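Local coordinates for protein aminoglycoside N(6')acetyltransferase (Legionella pneumophila subsp. pneumophila, PDB 3F5B) that probably transfers an acetyl group from acetyl-CoA to an amino group of aminoglycoside antibiotics, at residues 104-108 against 109-113; 139-142 against 143-147. One frame throughout, in Å; residues are numbered along the deposited sequence.

Contact 1: 104-108 against 109-113; sequences LDYIG and KGLSV
Gly108 O is gripped twice by one residue, Ser112. The backbone N of Ser112 lies 2.9 Å from Gly108 O, the first i to i+4 bond of the helix that starts at Lys109, and Ser112 OG reaches the same Gly108 O, also at 2.9 Å. The two donors come from opposite faces of the carbonyl plane, the hydroxyl standing 39° out of it. This second bond is possible because OG swings back beside its own backbone N (chi1 -64°), toward the preceding turn, where serine's short side chain just spans the gap. A water 2.7 Å from Ser112 OG donates to that hydroxyl and, weakly, to Ile107 O.

Gly108, at the N-cap, contributes only its backbone, and its C=O accepts the first helical bond. The glycine-rich run Gly108-Lys109-Gly110 probably belongs to the GNAT loop whose backbone N-H groups receive the acetyl-CoA pyrophosphate, though no CoA is bound here. Beside Gly108, Leu111 turns back over the loop: its CD2 sits 3.2 Å from Tyr106 O, and its CD1 meets Tyr106 CD2 at 3.8 Å, approaching the ring obliquely. A branched leucine can thus cover both the carbonyl and the ring.

Tyr106 carries its hydroxyl away from this contact to Asp71 and stacks its ring on Phe76 of strand 74-84, which Leu111 also touches. Ser112 faces Ile101 of strand 94-101.

Contact 2: 139-142 against 143-147; sequences ERAV and HVYKK. With CHX (cyclohexane), chain D; EDO (1,2-ethanediol), chain I.
Four backbone hydrogen bonds join 139-142 to 143-147, each running from a residue to the one four places earlier, as in any regular alpha-helix. Among them, Val144 N to Arg140 O (2.9 Å) is almost straight at 174°, and Tyr145 N to Ala141 O is the shortest at 2.8 Å.

The side chains pack along the same turns. Tyr145 lays one face of its ring over Ala141 O, with CG only 3.1 Å from that oxygen, and its CE2 touches Ala141 CB at 3.9 Å; the small alanine lets the broad ring lie close to the helix. Chi1 (-56°) brings the ring over the preceding turn, and an unusual chi2 of -24° turns its face to the carbonyl oxygen. On another side, Val142 and Lys146 run alongside each other, Val142 CG1 meeting Lys146 CE at 3.8 Å, so the lysine's aliphatic part serves as an apolar surface while its amine continues outward.

Polar side-chain ends meet small molecules and the neighbouring loop. With Arg140 extended from CG to NE, NH2 donates to O1 of a 1,2-ethanediol (3.1 Å), probably from the crystallisation liquor, which lies at the guanidinium edge, in its plane; NH1 hydrogen-bonds to Ile107 O of the loop before helix 109-123. The other hydroxyl of the diol makes a weak bond to Tyr145 OH, bridging the two side chains. Cyclohexane C5 lies at the edge of the Tyr145 ring, and its C4 is 3.2 Å from Tyr145 OH.

Tyr145 thus lines the cyclohexane pocket with Asp98, Leu99, Phe100, Ile132 and Pro134. In GNAT enzymes a tyrosine on the corresponding helix often lies near the acetyl-CoA thioester; Tyr145 is placed consistently with such a role, though no cofactor is bound here.

From the N terminus, strand 94-101 leads into the turn of 104-108, and contact 1 lies where that turn passes into helix 109-123. The chain then passes through strand 129-132, parallel and adjacent to 94-101, completing a beta-alpha-beta crossover, before contact 2 forms within helix 139-148. The two contacts follow in series, neither enclosing nor crossing the other; each is local, and no long loop is closed by either. They nevertheless touch in space: besides the polar tie between Ile107 and Arg140, Lys109 packs on His143, and Val113 on Lys147. The start of the crossover helix is thereby joined to helix 139-148, which follows the second strand.

Contact 1: 104-108 against 109-113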
# COMPACT_ATOMS: atom_id res chain seq x y z
N LEU A 104 -13.05 6.19 7.86
CA LEU A 104 -14.00 5.07 7.96
C LEU A 104 -15.01 5.02 6.81
O LEU A 104 -15.46 3.94 6.44
CB LEU A 104 -14.74 5.04 9.31
CG LEU A 104 -13.91 4.63 10.53
CD1 LEU A 104 -14.73 4.81 11.80
CD2 LEU A 104 -13.43 3.19 10.40
N ASP A 105 -15.34 6.17 6.24
CA ASP A 105 -16.32 6.22 5.16
C ASP A 105 -15.69 5.78 3.84
O ASP A 105 -16.36 5.73 2.80
CB ASP A 105 -17.02 7.60 5.07
CG ASP A 105 -16.03 8.80 5.14
OD1 ASP A 105 -14.87 8.64 5.54
OD2 ASP A 105 -16.46 9.93 4.81
N TYR A 106 -14.42 5.39 3.88
CA TYR A 106 -13.75 4.94 2.65
C TYR A 106 -13.34 3.48 2.64
O TYR A 106 -12.62 3.06 1.74
CB TYR A 106 -12.55 5.86 2.33
CG TYR A 106 -12.99 7.16 1.68
CD1 TYR A 106 -13.48 8.21 2.45
CD2 TYR A 106 -12.96 7.30 0.28
CE1 TYR A 106 -13.91 9.41 1.84
CE2 TYR A 106 -13.41 8.47 -0.33
CZ TYR A 106 -13.87 9.52 0.45
OH TYR A 106 -14.26 10.66 -0.18
N ILE A 107 -13.82 2.71 3.61
CA ILE A 107 -13.29 1.36 3.88
C ILE A 107 -13.91 0.21 3.05
O ILE A 107 -13.49 -0.96 3.16
CB ILE A 107 -13.44 1.09 5.40
CG1 ILE A 107 -12.10 0.78 6.02
CG2 ILE A 107 -14.63 0.17 5.75
CD1 ILE A 107 -11.52 1.98 6.65
N GLY A 108 -14.87 0.57 2.19
CA GLY A 108 -15.59 -0.40 1.38
C GLY A 108 -14.62 -1.29 0.65
O GLY A 108 -13.60 -0.83 0.16
N LYS A 109 -14.94 -2.58 0.55
CA LYS A 109 -14.03 -3.51 -0.11
C LYS A 109 -13.89 -3.16 -1.58
O LYS A 109 -12.78 -3.12 -2.10
CB LYS A 109 -14.52 -4.95 0.07
CG LYS A 109 -14.49 -5.43 1.52
CD LYS A 109 -14.95 -6.89 1.60
CE LYS A 109 -16.31 -7.06 2.23
NZ LYS A 109 -17.32 -6.14 1.67
N GLY A 110 -15.00 -2.88 -2.25
CA GLY A 110 -14.97 -2.55 -3.68
C GLY A 110 -14.21 -1.25 -3.93
O GLY A 110 -13.42 -1.13 -4.88
N LEU A 111 -14.43 -0.27 -3.06
CA LEU A 111 -13.65 0.97 -3.11
C LEU A 111 -12.14 0.75 -2.89
O LEU A 111 -11.31 1.41 -3.55
CB LEU A 111 -14.17 1.95 -2.05
CG LEU A 111 -13.61 3.38 -2.16
CD1 LEU A 111 -14.61 4.41 -1.62
CD2 LEU A 111 -12.26 3.49 -1.42
N SER A 112 -11.78 -0.11 -1.94
CA SER A 112 -10.37 -0.39 -1.66
C SER A 112 -9.69 -1.04 -2.87
O SER A 112 -8.57 -0.70 -3.20
CB SER A 112 -10.22 -1.29 -0.44
OG SER A 112 -10.71 -0.62 0.71
N VAL A 113 -10.40 -1.96 -3.54
CA VAL A 113 -9.88 -2.62 -4.71
C VAL A 113 -9.66 -1.58 -5.81
O VAL A 113 -8.63 -1.55 -6.48
CB VAL A 113 -10.80 -3.79 -5.18
CG1 VAL A 113 -10.35 -4.32 -6.54
CG2 VAL A 113 -10.78 -4.93 -4.14
O HOH W 1 -10.24 -1.83 3.04

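Contact 2: 139-142 against 143-147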
# COMPACT_ATOMS: atom_id res chain seq x y z
N GLU A 139 -8.03 -10.74 8.48
CA GLU A 139 -8.84 -11.43 7.48
C GLU A 139 -9.46 -10.51 6.42
O GLU A 139 -9.55 -10.88 5.24
CB GLU A 139 -9.90 -12.31 8.17
CG GLU A 139 -9.28 -13.27 9.21
CD GLU A 139 -10.26 -14.25 9.86
OE1 GLU A 139 -11.44 -14.34 9.45
OE2 GLU A 139 -9.83 -14.95 10.80
N ARG A 140 -9.88 -9.32 6.81
CA ARG A 140 -10.47 -8.38 5.84
C ARG A 140 -9.47 -7.90 4.79
O ARG A 140 -9.81 -7.79 3.60
CB ARG A 140 -11.05 -7.17 6.55
CG ARG A 140 -12.05 -6.41 5.69
CD ARG A 140 -12.62 -5.24 6.49
NE ARG A 140 -13.74 -4.58 5.81
CZ ARG A 140 -13.58 -3.59 4.92
NH1 ARG A 140 -14.65 -3.03 4.36
NH2 ARG A 140 -12.34 -3.18 4.62
N ALA A 141 -8.26 -7.55 5.23
CA ALA A 141 -7.19 -7.14 4.31
C ALA A 141 -6.86 -8.25 3.31
O ALA A 141 -6.80 -8.02 2.10
CB ALA A 141 -5.95 -6.72 5.10
N VAL A 142 -6.70 -9.49 3.82
CA VAL A 142 -6.37 -10.63 2.97
C VAL A 142 -7.45 -10.76 1.90
O VAL A 142 -7.17 -11.00 0.71
CB VAL A 142 -6.30 -11.95 3.82
CG1 VAL A 142 -6.34 -13.21 2.96
CG2 VAL A 142 -5.07 -11.95 4.76
N HIS A 143 -8.71 -10.64 2.33
CA HIS A 143 -9.86 -10.75 1.44
C HIS A 143 -9.88 -9.65 0.36
O HIS A 143 -10.05 -9.92 -0.84
CB HIS A 143 -11.16 -10.71 2.26
CG HIS A 143 -12.38 -10.80 1.41
ND1 HIS A 143 -12.90 -12.01 0.99
CD2 HIS A 143 -13.15 -9.84 0.85
CE1 HIS A 143 -13.96 -11.79 0.23
NE2 HIS A 143 -14.13 -10.48 0.13
N VAL A 144 -9.73 -8.41 0.79
CA VAL A 144 -9.62 -7.30 -0.18
C VAL A 144 -8.45 -7.50 -1.15
O VAL A 144 -8.60 -7.33 -2.35
CB VAL A 144 -9.46 -5.95 0.56
CG1 VAL A 144 -9.02 -4.86 -0.37
CG2 VAL A 144 -10.77 -5.61 1.33
N TYR A 145 -7.28 -7.89 -0.65
CA TYR A 145 -6.15 -8.01 -1.59
C TYR A 145 -6.42 -9.14 -2.57
O TYR A 145 -6.12 -9.02 -3.75
CB TYR A 145 -4.82 -8.23 -0.86
CG TYR A 145 -4.52 -7.14 0.14
CD1 TYR A 145 -5.08 -5.87 -0.00
CD2 TYR A 145 -3.69 -7.37 1.22
CE1 TYR A 145 -4.83 -4.86 0.90
CE2 TYR A 145 -3.42 -6.35 2.14
CZ TYR A 145 -4.00 -5.12 1.96
OH TYR A 145 -3.75 -4.11 2.84
N LYS A 146 -6.99 -10.25 -2.09
CA LYS A 146 -7.37 -11.33 -3.02
C LYS A 146 -8.36 -10.82 -4.08
O LYS A 146 -8.24 -11.17 -5.26
CB LYS A 146 -7.97 -12.55 -2.30
CG LYS A 146 -6.92 -13.45 -1.62
CD LYS A 146 -7.45 -14.85 -1.36
CE LYS A 146 -8.03 -14.94 0.02
NZ LYS A 146 -8.36 -16.36 0.31
N LYS A 147 -9.34 -10.02 -3.66
CA LYS A 147 -10.31 -9.40 -4.58
C LYS A 147 -9.62 -8.54 -5.64
O LYS A 147 -10.09 -8.47 -6.76
CB LYS A 147 -11.27 -8.49 -3.80
CG LYS A 147 -12.72 -8.93 -3.75
CD LYS A 147 -13.60 -7.88 -3.03
CE LYS A 147 -14.46 -7.02 -3.97
NZ LYS A 147 -15.57 -7.80 -4.63
C1 CHX D . -1.29 -3.56 7.20
C2 CHX D . -1.50 -2.36 6.27
C3 CHX D . -0.58 -2.43 5.05
C4 CHX D . -0.92 -3.63 4.16
C5 CHX D . -1.45 -4.84 4.95
C6 CHX D . -1.01 -4.87 6.43
C1 EDO I . -8.39 -4.01 4.12
O1 EDO I . -9.43 -3.95 5.12
C2 EDO I . -7.68 -2.66 4.01
O2 EDO I . -6.25 -2.81 4.00